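Local coordinates for extracellular solute-binding protein family 5 (Brucella melitensis, PDB 4ONY) that probably binds peptides or related solutes in the periplasm and delivers them to an ABC transporter for uptake, at residues R351-W356 / T391-V396; F434-M439 / L459-E464; E498-W503 / A526-L531; D521-A526 / D548-S553. One frame throughout, in Å; residues are numbered along the deposited sequence.

Interaction 1: residues R351-W356 / T391-V396; sequences RTQSFW and TWHPPV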
loop_
_atom_site.group_PDB
_atom_site.type_symbol
_atom_site.label_atom_id
_atom_site.label_comp_id
_atom_site.label_asym_id
_atom_site.label_seq_id
_atom_site.Cartn_x
_atom_site.Cartn_y
_atom_site.Cartn_z
ATOM N N ARG A 351 17.565 -1.896 6.999
ATOM C CA ARG A 351 16.814 -2.025 8.233
ATOM C C ARG A 351 15.593 -1.096 8.221
ATOM O O ARG A 351 15.697 0.069 7.865
ATOM C CB ARG A 351 17.692 -1.636 9.442
ATOM C CG ARG A 351 17.037 -1.983 10.788
ATOM C CD ARG A 351 16.974 -3.485 11.052
ATOM N NE ARG A 351 16.073 -3.860 12.153
ATOM C CZ ARG A 351 16.448 -4.083 13.437
ATOM N NH1 ARG A 351 17.701 -3.962 13.831
ATOM N NH2 ARG A 351 15.538 -4.453 14.320
ATOM N N THR A 352 14.454 -1.607 8.644
ATOM C CA THR A 352 13.253 -0.791 8.789
ATOM C C THR A 352 13.264 -0.246 10.216
ATOM O O THR A 352 13.511 -0.976 11.172
ATOM C CB THR A 352 11.991 -1.645 8.555
ATOM O OG1 THR A 352 11.947 -2.102 7.188
ATOM C CG2 THR A 352 10.756 -0.839 8.869
ATOM N N GLN A 353 12.986 1.028 10.358
ATOM C CA GLN A 353 12.974 1.676 11.666
ATOM C C GLN A 353 11.603 2.330 12.053
ATOM O O GLN A 353 11.323 2.429 13.200
ATOM C CB GLN A 353 14.035 2.782 11.696
ATOM C CG GLN A 353 15.432 2.349 11.289
ATOM C CD GLN A 353 16.415 3.480 11.446
ATOM O OE1 GLN A 353 16.752 3.889 12.524
ATOM N NE2 GLN A 353 16.780 4.062 10.346
ATOM N N SER A 354 10.841 2.809 11.076
ATOM C CA SER A 354 9.612 3.575 11.279
ATOM C C SER A 354 8.430 2.812 10.670
ATOM O O SER A 354 8.617 2.076 9.695
ATOM C CB SER A 354 9.747 4.895 10.519
ATOM O OG SER A 354 8.542 5.661 10.458
ATOM N N PHE A 355 7.242 3.091 11.184
ATOM C CA PHE A 355 6.014 2.614 10.573
ATOM C C PHE A 355 5.650 3.401 9.305
ATOM O O PHE A 355 4.719 3.018 8.631
ATOM C CB PHE A 355 4.887 2.639 11.606
ATOM C CG PHE A 355 5.091 1.646 12.726
ATOM C CD1 PHE A 355 4.643 0.373 12.600
ATOM C CD2 PHE A 355 5.765 1.991 13.857
ATOM C CE1 PHE A 355 4.830 -0.546 13.593
ATOM C CE2 PHE A 355 5.983 1.076 14.870
ATOM C CZ PHE A 355 5.499 -0.193 14.743
ATOM N N TRP A 356 6.400 4.471 8.976
ATOM C CA TRP A 356 6.267 5.138 7.685
ATOM C C TRP A 356 7.667 5.234 7.051
ATOM O O TRP A 356 8.034 6.233 6.437
ATOM C CB TRP A 356 5.548 6.512 7.815
ATOM C CG TRP A 356 4.072 6.292 8.054
ATOM C CD1 TRP A 356 3.087 6.145 7.110
ATOM C CD2 TRP A 356 3.437 6.082 9.320
ATOM N NE1 TRP A 356 1.870 5.865 7.705
ATOM C CE2 TRP A 356 2.049 5.812 9.059
ATOM C CE3 TRP A 356 3.891 6.082 10.640
ATOM C CZ2 TRP A 356 1.143 5.570 10.064
ATOM C CZ3 TRP A 356 2.985 5.844 11.648
ATOM C CH2 TRP A 356 1.609 5.583 11.361
ATOM N N THR A 391 17.133 10.742 18.076
ATOM C CA THR A 391 18.415 10.040 18.185
ATOM C C THR A 391 18.263 8.528 18.267
ATOM O O THR A 391 19.244 7.813 18.253
ATOM C CB THR A 391 19.213 10.520 19.435
ATOM O OG1 THR A 391 18.446 10.247 20.609
ATOM C CG2 THR A 391 19.525 12.029 19.325
ATOM N N TRP A 392 17.034 8.032 18.356
ATOM C CA TRP A 392 16.785 6.593 18.400
ATOM C C TRP A 392 16.972 5.904 17.036
ATOM O O TRP A 392 16.456 6.364 16.018
ATOM C CB TRP A 392 15.348 6.307 18.900
ATOM C CG TRP A 392 15.065 4.840 18.848
ATOM C CD1 TRP A 392 15.441 3.889 19.773
ATOM C CD2 TRP A 392 14.431 4.143 17.781
ATOM N NE1 TRP A 392 15.086 2.648 19.319
ATOM C CE2 TRP A 392 14.442 2.780 18.112
ATOM C CE3 TRP A 392 13.866 4.536 16.571
ATOM C CZ2 TRP A 392 13.881 1.806 17.281
ATOM C CZ3 TRP A 392 13.316 3.568 15.725
ATOM C CH2 TRP A 392 13.319 2.221 16.082
ATOM N N HIS A 393 17.670 4.777 17.054
ATOM C CA HIS A 393 17.687 3.808 15.973
ATOM C C HIS A 393 17.817 2.415 16.586
ATOM O O HIS A 393 18.385 2.248 17.675
ATOM C CB HIS A 393 18.860 4.047 14.998
ATOM C CG HIS A 393 18.950 5.470 14.556
ATOM N ND1 HIS A 393 18.193 5.973 13.517
ATOM C CD2 HIS A 393 19.612 6.526 15.088
ATOM C CE1 HIS A 393 18.431 7.267 13.396
ATOM N NE2 HIS A 393 19.274 7.627 14.352
ATOM N N PRO A 394 17.287 1.405 15.883
ATOM C CA PRO A 394 17.559 0.074 16.317
ATOM C C PRO A 394 19.085 -0.153 16.340
ATOM O O PRO A 394 19.796 0.464 15.559
ATOM C CB PRO A 394 16.928 -0.775 15.221
ATOM C CG PRO A 394 15.971 0.099 14.516
ATOM C CD PRO A 394 16.576 1.456 14.603
ATOM N N PRO A 395 19.567 -1.058 17.198
ATOM C CA PRO A 395 20.992 -1.411 17.189
ATOM C C PRO A 395 21.542 -1.817 15.828
ATOM O O PRO A 395 20.881 -2.554 15.081
ATOM C CB PRO A 395 21.079 -2.636 18.116
ATOM C CG PRO A 395 19.813 -2.690 18.834
ATOM C CD PRO A 395 18.779 -1.957 18.058
ATOM N N VAL A 396 22.757 -1.358 15.532
ATOM C CA VAL A 396 23.547 -1.833 14.401
ATOM C C VAL A 396 24.677 -2.664 15.010
ATOM O O VAL A 396 25.460 -2.154 15.794
ATOM C CB VAL A 396 24.100 -0.655 13.586
ATOM C CG1 VAL A 396 25.059 -1.123 12.477
ATOM C CG2 VAL A 396 22.947 0.207 13.001
HETATM O O HOH W 1 20.122 -2.529 12.441
#

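Interaction 2: residues F434-M439 / L459-E464; sequences FAFEIM and LGIAVE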
loop_
_atom_site.group_PDB
_atom_site.type_symbol
_atom_site.label_atom_id
_atom_site.label_comp_id
_atom_site.label_asym_id
_atom_site.label_seq_id
_atom_site.Cartn_x
_atom_site.Cartn_y
_atom_site.Cartn_z
ATOM N N PHE A 434 12.111 -17.979 31.307
ATOM C CA PHE A 434 11.418 -17.172 30.296
ATOM C C PHE A 434 11.403 -17.944 28.979
ATOM O O PHE A 434 12.456 -18.333 28.463
ATOM C CB PHE A 434 12.090 -15.805 30.112
ATOM C CG PHE A 434 11.256 -14.825 29.333
ATOM C CD1 PHE A 434 9.974 -14.526 29.738
ATOM C CD2 PHE A 434 11.743 -14.188 28.225
ATOM C CE1 PHE A 434 9.168 -13.606 29.040
ATOM C CE2 PHE A 434 10.980 -13.260 27.531
ATOM C CZ PHE A 434 9.682 -12.963 27.920
ATOM N N ALA A 435 10.217 -18.142 28.442
ATOM C CA ALA A 435 10.020 -18.919 27.252
ATOM C C ALA A 435 8.788 -18.425 26.495
ATOM O O ALA A 435 7.844 -17.966 27.110
ATOM C CB ALA A 435 9.834 -20.362 27.631
ATOM N N PHE A 436 8.818 -18.515 25.169
ATOM C CA PHE A 436 7.674 -18.174 24.388
ATOM C C PHE A 436 7.729 -18.823 23.024
ATOM O O PHE A 436 8.746 -19.433 22.654
ATOM C CB PHE A 436 7.498 -16.659 24.258
ATOM C CG PHE A 436 8.586 -15.944 23.508
ATOM C CD1 PHE A 436 8.447 -15.682 22.145
ATOM C CD2 PHE A 436 9.673 -15.394 24.180
ATOM C CE1 PHE A 436 9.404 -14.960 21.466
ATOM C CE2 PHE A 436 10.623 -14.645 23.515
ATOM C CZ PHE A 436 10.495 -14.444 22.147
ATOM N N GLU A 437 6.617 -18.745 22.312
ATOM C CA GLU A 437 6.487 -19.347 20.989
ATOM C C GLU A 437 6.416 -18.299 19.873
ATOM O O GLU A 437 5.657 -17.315 19.967
ATOM C CB GLU A 437 5.196 -20.191 20.938
ATOM C CG GLU A 437 4.887 -20.841 19.601
ATOM C CD GLU A 437 3.530 -21.470 19.618
ATOM O OE1 GLU A 437 2.532 -20.806 19.336
ATOM O OE2 GLU A 437 3.439 -22.677 19.878
ATOM N N ILE A 438 7.140 -18.525 18.794
ATOM C CA ILE A 438 6.926 -17.764 17.558
ATOM C C ILE A 438 6.140 -18.636 16.563
ATOM O O ILE A 438 6.649 -19.698 16.123
ATOM C CB ILE A 438 8.238 -17.309 16.916
ATOM C CG1 ILE A 438 9.060 -16.466 17.909
ATOM C CG2 ILE A 438 7.948 -16.483 15.671
ATOM C CD1 ILE A 438 10.429 -16.065 17.397
ATOM N N MET A 439 4.914 -18.225 16.236
ATOM C CA MET A 439 4.097 -18.936 15.267
ATOM C C MET A 439 4.466 -18.402 13.875
ATOM O O MET A 439 4.328 -17.171 13.584
ATOM C CB MET A 439 2.611 -18.747 15.533
ATOM C CG MET A 439 1.697 -19.561 14.597
ATOM S SD MET A 439 -0.092 -19.511 14.980
ATOM C CE MET A 439 -0.454 -17.725 14.677
ATOM N N LEU A 459 20.866 -15.165 25.670
ATOM C CA LEU A 459 20.509 -14.544 26.951
ATOM C C LEU A 459 19.749 -15.451 27.940
ATOM O O LEU A 459 19.208 -14.975 28.925
ATOM C CB LEU A 459 19.662 -13.277 26.712
ATOM C CG LEU A 459 20.403 -11.971 26.955
ATOM C CD1 LEU A 459 21.274 -11.712 25.757
ATOM C CD2 LEU A 459 19.432 -10.812 27.123
ATOM N N GLY A 460 19.662 -16.730 27.641
ATOM C CA GLY A 460 18.948 -17.664 28.465
ATOM C C GLY A 460 17.447 -17.744 28.213
ATOM O O GLY A 460 16.708 -18.259 29.067
ATOM N N ILE A 461 17.004 -17.281 27.058
ATOM C CA ILE A 461 15.579 -17.313 26.738
ATOM C C ILE A 461 15.232 -18.483 25.781
ATOM O O ILE A 461 15.855 -18.628 24.749
ATOM C CB ILE A 461 15.147 -15.996 26.092
ATOM C CG1 ILE A 461 15.528 -14.846 27.009
ATOM C CG2 ILE A 461 13.645 -16.014 25.777
ATOM C CD1 ILE A 461 15.330 -13.500 26.384
ATOM N N ALA A 462 14.249 -19.295 26.137
ATOM C CA ALA A 462 13.892 -20.433 25.333
ATOM C C ALA A 462 12.740 -20.033 24.365
ATOM O O ALA A 462 11.682 -19.583 24.779
ATOM C CB ALA A 462 13.472 -21.578 26.235
ATOM N N VAL A 463 12.948 -20.211 23.088
ATOM C CA VAL A 463 11.955 -19.862 22.105
ATOM C C VAL A 463 11.570 -21.037 21.271
ATOM O O VAL A 463 12.432 -21.689 20.752
ATOM C CB VAL A 463 12.539 -18.790 21.164
ATOM C CG1 VAL A 463 11.549 -18.416 20.083
ATOM C CG2 VAL A 463 12.938 -17.571 21.956
ATOM N N GLU A 464 10.277 -21.328 21.153
ATOM C CA GLU A 464 9.781 -22.420 20.317
ATOM C C GLU A 464 9.291 -21.861 18.983
ATOM O O GLU A 464 8.582 -20.862 18.962
ATOM C CB GLU A 464 8.633 -23.133 21.040
ATOM C CG GLU A 464 9.015 -23.669 22.434
ATOM C CD GLU A 464 7.816 -23.929 23.315
ATOM O OE1 GLU A 464 6.636 -23.622 22.982
ATOM O OE2 GLU A 464 8.061 -24.430 24.412
HETATM O O HOH W 2 14.522 -19.803 29.659
HETATM O O HOH W 3 5.147 -24.282 20.847
#

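Interaction 3: residues E498-W503 / A526-L531; sequences EQWLRW and AMIEAL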
loop_
_atom_site.group_PDB
_atom_site.type_symbol
_atom_site.label_atom_id
_atom_site.label_comp_id
_atom_site.label_asym_id
_atom_site.label_seq_id
_atom_site.Cartn_x
_atom_site.Cartn_y
_atom_site.Cartn_z
ATOM N N GLU A 498 -8.414 3.467 8.562
ATOM C CA GLU A 498 -7.875 2.122 8.796
ATOM C C GLU A 498 -6.934 2.057 10.037
ATOM O O GLU A 498 -6.741 0.998 10.633
ATOM C CB GLU A 498 -7.236 1.554 7.517
ATOM C CG GLU A 498 -5.822 2.071 7.200
ATOM C CD GLU A 498 -5.770 3.555 6.860
ATOM O OE1 GLU A 498 -6.805 4.110 6.392
ATOM O OE2 GLU A 498 -4.699 4.177 7.043
ATOM N N GLN A 499 -6.384 3.188 10.470
ATOM C CA GLN A 499 -5.521 3.159 11.617
ATOM C C GLN A 499 -6.242 2.693 12.897
ATOM O O GLN A 499 -5.619 2.056 13.743
ATOM C CB GLN A 499 -4.832 4.507 11.849
ATOM C CG GLN A 499 -3.974 5.043 10.710
ATOM C CD GLN A 499 -2.833 4.116 10.290
ATOM O OE1 GLN A 499 -2.757 3.727 9.125
ATOM N NE2 GLN A 499 -1.999 3.750 11.194
ATOM N N TRP A 500 -7.551 2.965 13.026
ATOM C CA TRP A 500 -8.305 2.499 14.166
ATOM C C TRP A 500 -8.283 0.981 14.339
ATOM O O TRP A 500 -8.249 0.513 15.453
ATOM C CB TRP A 500 -9.777 2.955 14.104
ATOM C CG TRP A 500 -9.992 4.429 14.299
ATOM C CD1 TRP A 500 -10.563 5.296 13.407
ATOM C CD2 TRP A 500 -9.653 5.205 15.448
ATOM N NE1 TRP A 500 -10.552 6.564 13.924
ATOM C CE2 TRP A 500 -10.045 6.522 15.196
ATOM C CE3 TRP A 500 -9.067 4.901 16.691
ATOM C CZ2 TRP A 500 -9.879 7.559 16.145
ATOM C CZ3 TRP A 500 -8.879 5.929 17.626
ATOM C CH2 TRP A 500 -9.297 7.248 17.341
ATOM N N LEU A 501 -8.368 0.220 13.259
ATOM C CA LEU A 501 -8.437 -1.238 13.375
ATOM C C LEU A 501 -7.060 -1.875 13.507
ATOM O O LEU A 501 -6.953 -3.057 13.873
ATOM C CB LEU A 501 -9.255 -1.865 12.240
ATOM C CG LEU A 501 -10.772 -1.754 12.502
ATOM C CD1 LEU A 501 -11.572 -2.044 11.241
ATOM C CD2 LEU A 501 -11.245 -2.704 13.620
ATOM N N ARG A 502 -6.016 -1.095 13.273
ATOM C CA ARG A 502 -4.664 -1.546 13.505
ATOM C C ARG A 502 -4.189 -1.296 14.906
ATOM O O ARG A 502 -3.461 -2.121 15.467
ATOM C CB ARG A 502 -3.687 -0.810 12.614
ATOM C CG ARG A 502 -3.860 -1.104 11.163
ATOM C CD ARG A 502 -2.848 -0.325 10.330
ATOM N NE ARG A 502 -3.095 -0.615 8.919
ATOM C CZ ARG A 502 -2.356 -0.171 7.927
ATOM N NH1 ARG A 502 -1.325 0.616 8.166
ATOM N NH2 ARG A 502 -2.686 -0.484 6.692
ATOM N N TRP A 503 -4.490 -0.102 15.420
ATOM C CA TRP A 503 -3.866 0.419 16.648
ATOM C C TRP A 503 -4.833 0.958 17.727
ATOM O O TRP A 503 -4.406 1.211 18.856
ATOM C CB TRP A 503 -2.932 1.584 16.281
ATOM C CG TRP A 503 -1.946 1.311 15.221
ATOM C CD1 TRP A 503 -1.873 1.882 13.986
ATOM C CD2 TRP A 503 -0.823 0.418 15.314
ATOM N NE1 TRP A 503 -0.766 1.377 13.299
ATOM C CE2 TRP A 503 -0.106 0.504 14.097
ATOM C CE3 TRP A 503 -0.350 -0.426 16.315
ATOM C CZ2 TRP A 503 1.046 -0.238 13.847
ATOM C CZ3 TRP A 503 0.833 -1.157 16.077
ATOM C CH2 TRP A 503 1.500 -1.057 14.849
ATOM N N ALA A 526 -5.274 9.331 20.632
ATOM C CA ALA A 526 -5.228 10.792 20.439
ATOM C C ALA A 526 -4.444 11.208 19.173
ATOM O O ALA A 526 -4.831 12.163 18.490
ATOM C CB ALA A 526 -4.625 11.478 21.655
ATOM N N MET A 527 -3.358 10.502 18.845
ATOM C CA MET A 527 -2.613 10.837 17.618
ATOM C C MET A 527 -3.404 10.463 16.349
ATOM O O MET A 527 -3.323 11.150 15.362
ATOM C CB MET A 527 -1.218 10.186 17.612
ATOM C CG MET A 527 -0.280 10.678 18.725
ATOM S SD MET A 527 -0.189 12.459 19.051
ATOM C CE MET A 527 -1.408 12.653 20.331
ATOM N N ILE A 528 -4.181 9.377 16.405
ATOM C CA ILE A 528 -5.057 9.005 15.290
ATOM C C ILE A 528 -6.136 10.115 15.118
ATOM O O ILE A 528 -6.414 10.569 13.970
ATOM C CB ILE A 528 -5.713 7.630 15.469
ATOM C CG1 ILE A 528 -4.655 6.529 15.448
ATOM C CG2 ILE A 528 -6.760 7.352 14.363
ATOM C CD1 ILE A 528 -5.185 5.170 15.915
ATOM N N GLU A 529 -6.707 10.557 16.223
ATOM C CA GLU A 529 -7.672 11.668 16.143
ATOM C C GLU A 529 -7.040 12.895 15.495
ATOM O O GLU A 529 -7.647 13.523 14.656
ATOM C CB GLU A 529 -8.237 12.039 17.512
ATOM C CG GLU A 529 -9.081 10.942 18.118
ATOM C CD GLU A 529 -9.374 11.139 19.586
ATOM O OE1 GLU A 529 -9.399 12.341 20.021
ATOM O OE2 GLU A 529 -9.609 10.093 20.256
ATOM N N ALA A 530 -5.810 13.219 15.908
ATOM C CA ALA A 530 -5.135 14.387 15.406
ATOM C C ALA A 530 -4.847 14.261 13.917
ATOM O O ALA A 530 -5.042 15.207 13.190
ATOM C CB ALA A 530 -3.840 14.620 16.165
ATOM N N LEU A 531 -4.398 13.097 13.446
ATOM C CA LEU A 531 -4.114 12.983 12.006
ATOM C C LEU A 531 -5.395 13.042 11.190
ATOM O O LEU A 531 -5.410 13.600 10.086
ATOM C CB LEU A 531 -3.226 11.782 11.637
ATOM C CG LEU A 531 -3.820 10.381 11.737
ATOM C CD1 LEU A 531 -4.479 9.967 10.438
ATOM C CD2 LEU A 531 -2.790 9.363 12.107
#

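Interaction 4: residues D521-A526 / D548-S553; sequences DPAVDA and DRVLIS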
loop_
_atom_site.group_PDB
_atom_site.type_symbol
_atom_site.label_atom_id
_atom_site.label_comp_id
_atom_site.label_asym_id
_atom_site.label_seq_id
_atom_site.Cartn_x
_atom_site.Cartn_y
_atom_site.Cartn_z
ATOM N N ASP A 521 -3.891 2.447 24.128
ATOM C CA ASP A 521 -3.174 3.514 24.787
ATOM C C ASP A 521 -3.875 4.786 24.351
ATOM O O ASP A 521 -3.977 5.074 23.168
ATOM C CB ASP A 521 -1.721 3.554 24.344
ATOM C CG ASP A 521 -0.897 4.605 25.086
ATOM O OD1 ASP A 521 -1.474 5.519 25.702
ATOM O OD2 ASP A 521 0.353 4.535 25.004
ATOM N N PRO A 522 -4.371 5.548 25.321
ATOM C CA PRO A 522 -4.980 6.819 24.932
ATOM C C PRO A 522 -4.070 7.732 24.097
ATOM O O PRO A 522 -4.578 8.577 23.376
ATOM C CB PRO A 522 -5.300 7.478 26.277
ATOM C CG PRO A 522 -5.371 6.340 27.276
ATOM C CD PRO A 522 -4.423 5.285 26.779
ATOM N N ALA A 523 -2.747 7.638 24.231
ATOM C CA ALA A 523 -1.870 8.501 23.403
ATOM C C ALA A 523 -1.975 8.102 21.944
ATOM O O ALA A 523 -1.974 8.958 21.050
ATOM C CB ALA A 523 -0.426 8.455 23.881
ATOM N N VAL A 524 -2.060 6.798 21.683
ATOM C CA VAL A 524 -2.202 6.316 20.309
ATOM C C VAL A 524 -3.525 6.825 19.769
ATOM O O VAL A 524 -3.593 7.387 18.673
ATOM C CB VAL A 524 -2.154 4.766 20.237
ATOM C CG1 VAL A 524 -2.644 4.271 18.879
ATOM C CG2 VAL A 524 -0.763 4.222 20.558
ATOM N N ASP A 525 -4.598 6.604 20.523
ATOM C CA ASP A 525 -5.908 7.054 20.075
ATOM C C ASP A 525 -5.900 8.540 19.770
ATOM O O ASP A 525 -6.459 8.973 18.756
ATOM C CB ASP A 525 -6.993 6.746 21.089
ATOM C CG ASP A 525 -7.201 5.232 21.317
ATOM O OD1 ASP A 525 -6.683 4.374 20.606
ATOM O OD2 ASP A 525 -7.899 4.882 22.266
ATOM N N ALA A 526 -5.274 9.331 20.632
ATOM C CA ALA A 526 -5.228 10.792 20.439
ATOM C C ALA A 526 -4.444 11.208 19.173
ATOM O O ALA A 526 -4.831 12.163 18.490
ATOM C CB ALA A 526 -4.625 11.478 21.655
ATOM N N ASP A 548 3.864 7.780 14.944
ATOM C CA ASP A 548 5.046 6.950 14.755
ATOM C C ASP A 548 5.873 6.875 16.043
ATOM O O ASP A 548 6.290 5.785 16.477
ATOM C CB ASP A 548 5.879 7.479 13.568
ATOM C CG ASP A 548 6.951 6.513 13.114
ATOM O OD1 ASP A 548 6.656 5.324 13.000
ATOM O OD2 ASP A 548 8.062 6.961 12.765
ATOM N N ARG A 549 6.065 8.018 16.681
ATOM C CA ARG A 549 6.912 8.112 17.884
ATOM C C ARG A 549 6.326 7.286 19.023
ATOM O O ARG A 549 7.044 6.584 19.728
ATOM C CB ARG A 549 7.107 9.543 18.353
ATOM C CG ARG A 549 7.907 10.421 17.401
ATOM C CD ARG A 549 8.178 11.810 17.970
ATOM N NE ARG A 549 8.458 12.744 16.884
ATOM C CZ ARG A 549 9.639 12.885 16.279
ATOM N NH1 ARG A 549 10.733 12.216 16.670
ATOM N NH2 ARG A 549 9.699 13.683 15.233
ATOM N N VAL A 550 5.006 7.344 19.154
ATOM C CA VAL A 550 4.350 6.591 20.207
ATOM C C VAL A 550 4.442 5.075 19.973
ATOM O O VAL A 550 4.659 4.294 20.933
ATOM C CB VAL A 550 2.870 7.009 20.359
ATOM C CG1 VAL A 550 2.184 6.111 21.390
ATOM C CG2 VAL A 550 2.749 8.492 20.726
ATOM N N LEU A 551 4.262 4.669 18.711
ATOM C CA LEU A 551 4.264 3.286 18.359
ATOM C C LEU A 551 5.656 2.655 18.505
ATOM O O LEU A 551 5.799 1.557 19.072
ATOM C CB LEU A 551 3.732 3.093 16.930
ATOM C CG LEU A 551 2.281 3.408 16.662
ATOM C CD1 LEU A 551 1.971 3.313 15.165
ATOM C CD2 LEU A 551 1.342 2.470 17.431
ATOM N N ILE A 552 6.671 3.365 18.041
ATOM C CA ILE A 552 8.057 2.946 18.238
ATOM C C ILE A 552 8.376 2.813 19.740
ATOM O O ILE A 552 9.060 1.862 20.154
ATOM C CB ILE A 552 9.045 3.932 17.617
ATOM C CG1 ILE A 552 8.952 3.887 16.087
ATOM C CG2 ILE A 552 10.490 3.611 18.057
ATOM C CD1 ILE A 552 9.546 5.119 15.405
ATOM N N SER A 553 7.883 3.773 20.539
ATOM C CA SER A 553 8.180 3.849 21.970
ATOM C C SER A 553 7.474 2.762 22.780
ATOM O O SER A 553 7.824 2.520 23.923
ATOM C CB SER A 553 7.831 5.216 22.532
ATOM O OG SER A 553 8.635 6.231 21.950
#

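Interaction 1: residues R351-W356 / T391-V396
With CG beside its backbone N (chi1 -53°) and an extended chain beyond, Q353 carries its amide across the ring of P394 to H393, whose own CG also stands beside the backbone N. The imidazole ND1 of H393 donates to Q353 OE1 at 2.7 Å, with an N-H...O angle of 151°. The donor lies in the carbonyl plane on a lone pair of OE1, and the oxygen in turn lies in the imidazole plane, although amide and ring are turned 43° apart. The same OE1 comes within 3.2 Å of P394 CD, and the Q353 chain crosses the proline at about a right angle. P394 CB sits over one face of the R351 guanidinium, 3.6 Å from NH1, offset toward its rim. A water in the guanidinium plane accepts from R351 NH1 and lies within hydrogen-bonding distance of P395 O, while R351 NH2 is bound to P559 O. At the backbone end of Q353, its O meets the edge of the W392 indole, 3.4 Å from CZ3. The contact thus joins two loops: one leaves edge strand 350-351, beside strand 557-562, and the other links helices 385-389 and 404-416, with W392 also packed on helix 385-389.

Interaction 2: residues F434-M439 / L459-E464
Four backbone hydrogen bonds join the parallel strands 435-439 and 462-464, the first from F434 just before its strand: A462 N to F434 O, F436 N to A462 O, E464 N to F436 O and I438 N to E464 O, the last at 2.8 Å. The CA-H groups of A435, V463 and E437 add weaker contacts to carbonyl oxygens. Helix 443-458 connects the strands in a beta-alpha-beta unit, and strand 462-467 edges the mixed six-stranded sheet. Apolar packing occupies the face of F436 and V463. V463 CG2 lies over the F436 ring, 4.2 Å from its centroid, in a CH-pi contact; chi1 of 65° sets that ring between its own backbone N and carbonyl carbon. V463 CG1 meets I438 CD1 at 3.7 Å, and I461 CG2 reaches F434 CD2 at 3.6 Å. On the A435 and E437 face, one water donates to both E437 OE2 and E464 OE1, which stand 4.6 Å apart. E437 OE1 makes a salt bridge to R476. Where the strands begin, another water donates to F434 O and G460 O. The pairing is therefore apolar on the F436 and V463 face and mixed on the other, where small alanines give way to hydrated carboxylates whose repulsion the water and R476 probably ease.

Interaction 3: residues E498-W503 / A526-L531
I528 CG2 stands over the centre of the six-membered ring of W500, a CH-pi contact with 3.6 Å from methyl to centroid and 15° off the ring normal. The nearest ring atom is CE2, at 3.5 Å. CG2 lies anti to the I528 backbone N, while CG1, on the other branch, carries CD1 past the indole toward the opposing backbone, 3.8 Å from Q499 O. CD1 also touches W503 CB at 4.3 Å, and I528 CG1 meets Q499 CB at 4.1 Å. I528 is thus held between an aromatic face and the aliphatic bases of Q499 and W503. At the indole edge, in its plane, E529 CG comes within 3.8 Å of W500 CH2, and the E529 carboxylate is inclined 38° to the ring. In the next shell, W500 also rests on D525 and L532 of the partner helix, while W503 packs on V524 and places its ring edge-to-face with F355. The helical segments 499-503 and 526-531 run nearly antiparallel, at 167°, with axes 10.7 Å apart, a separation bridged by the bulky side chains. Helix 537-553 is touched by W503, M527 and L531, and helix 370-376 meets M527 and A530.

Interaction 4: residues D521-A526 / D548-S553
V524 CG2 and V550 CG1 meet at 3.6 Å in an antiparallel helix-helix packing, where segments 522-526 and 548-553 cross at -154° with axes 9.6 Å apart. The two valines approach at a slant and use different branches: V524 offers the methyl beside its backbone N, whereas V550 offers the one anti to its backbone N (chi1 175°). V524 CG2 also reaches L551 CD2 at 4.2 Å, these two side chains lying roughly perpendicular. A523 CB points toward the opposing helix and touches V550 CG1 at 4.3 Å, so one valine methyl of helix 537-553 faces both an alanine and a valine in the first turn of helix 522-533. The contact is small and wholly apolar apart from the grazing approach of D521 OD2 to V550 CG1. Around it, F379 and A382 pack on A523. D548 and R549 turn to other partners, with R549 in a salt bridge to E372. Near the end of segment 548-553, R549 O accepts from S553 N and S553 OG on opposite faces of its carbonyl plane. D521 is the N-cap of helix 522-533: its OD1 accepts from A523 N at 2.9 Å, met from above the carboxylate plane.

Interactions 3 and 4 form one buried helical cluster: both use helix 522-533, share A526 and have centres about 9 Å apart, with W503 sitting between them. Their chemistry is apolar, aromatic in the first and aliphatic in the second. Interaction 1 is partly buried and more polar, resting on a side-chain hydrogen bond and a water; its S354 and F355 probably hydrogen-bond to D548 of interaction 4, and F355 packs on L551. Interaction 2 stands apart, its nearest atoms about 11 Å from interaction 1 and about 16 Å from the others. It alone pairs strands, by backbone hydrogen bonds, with exposed A462 and E464 at the sheet edge.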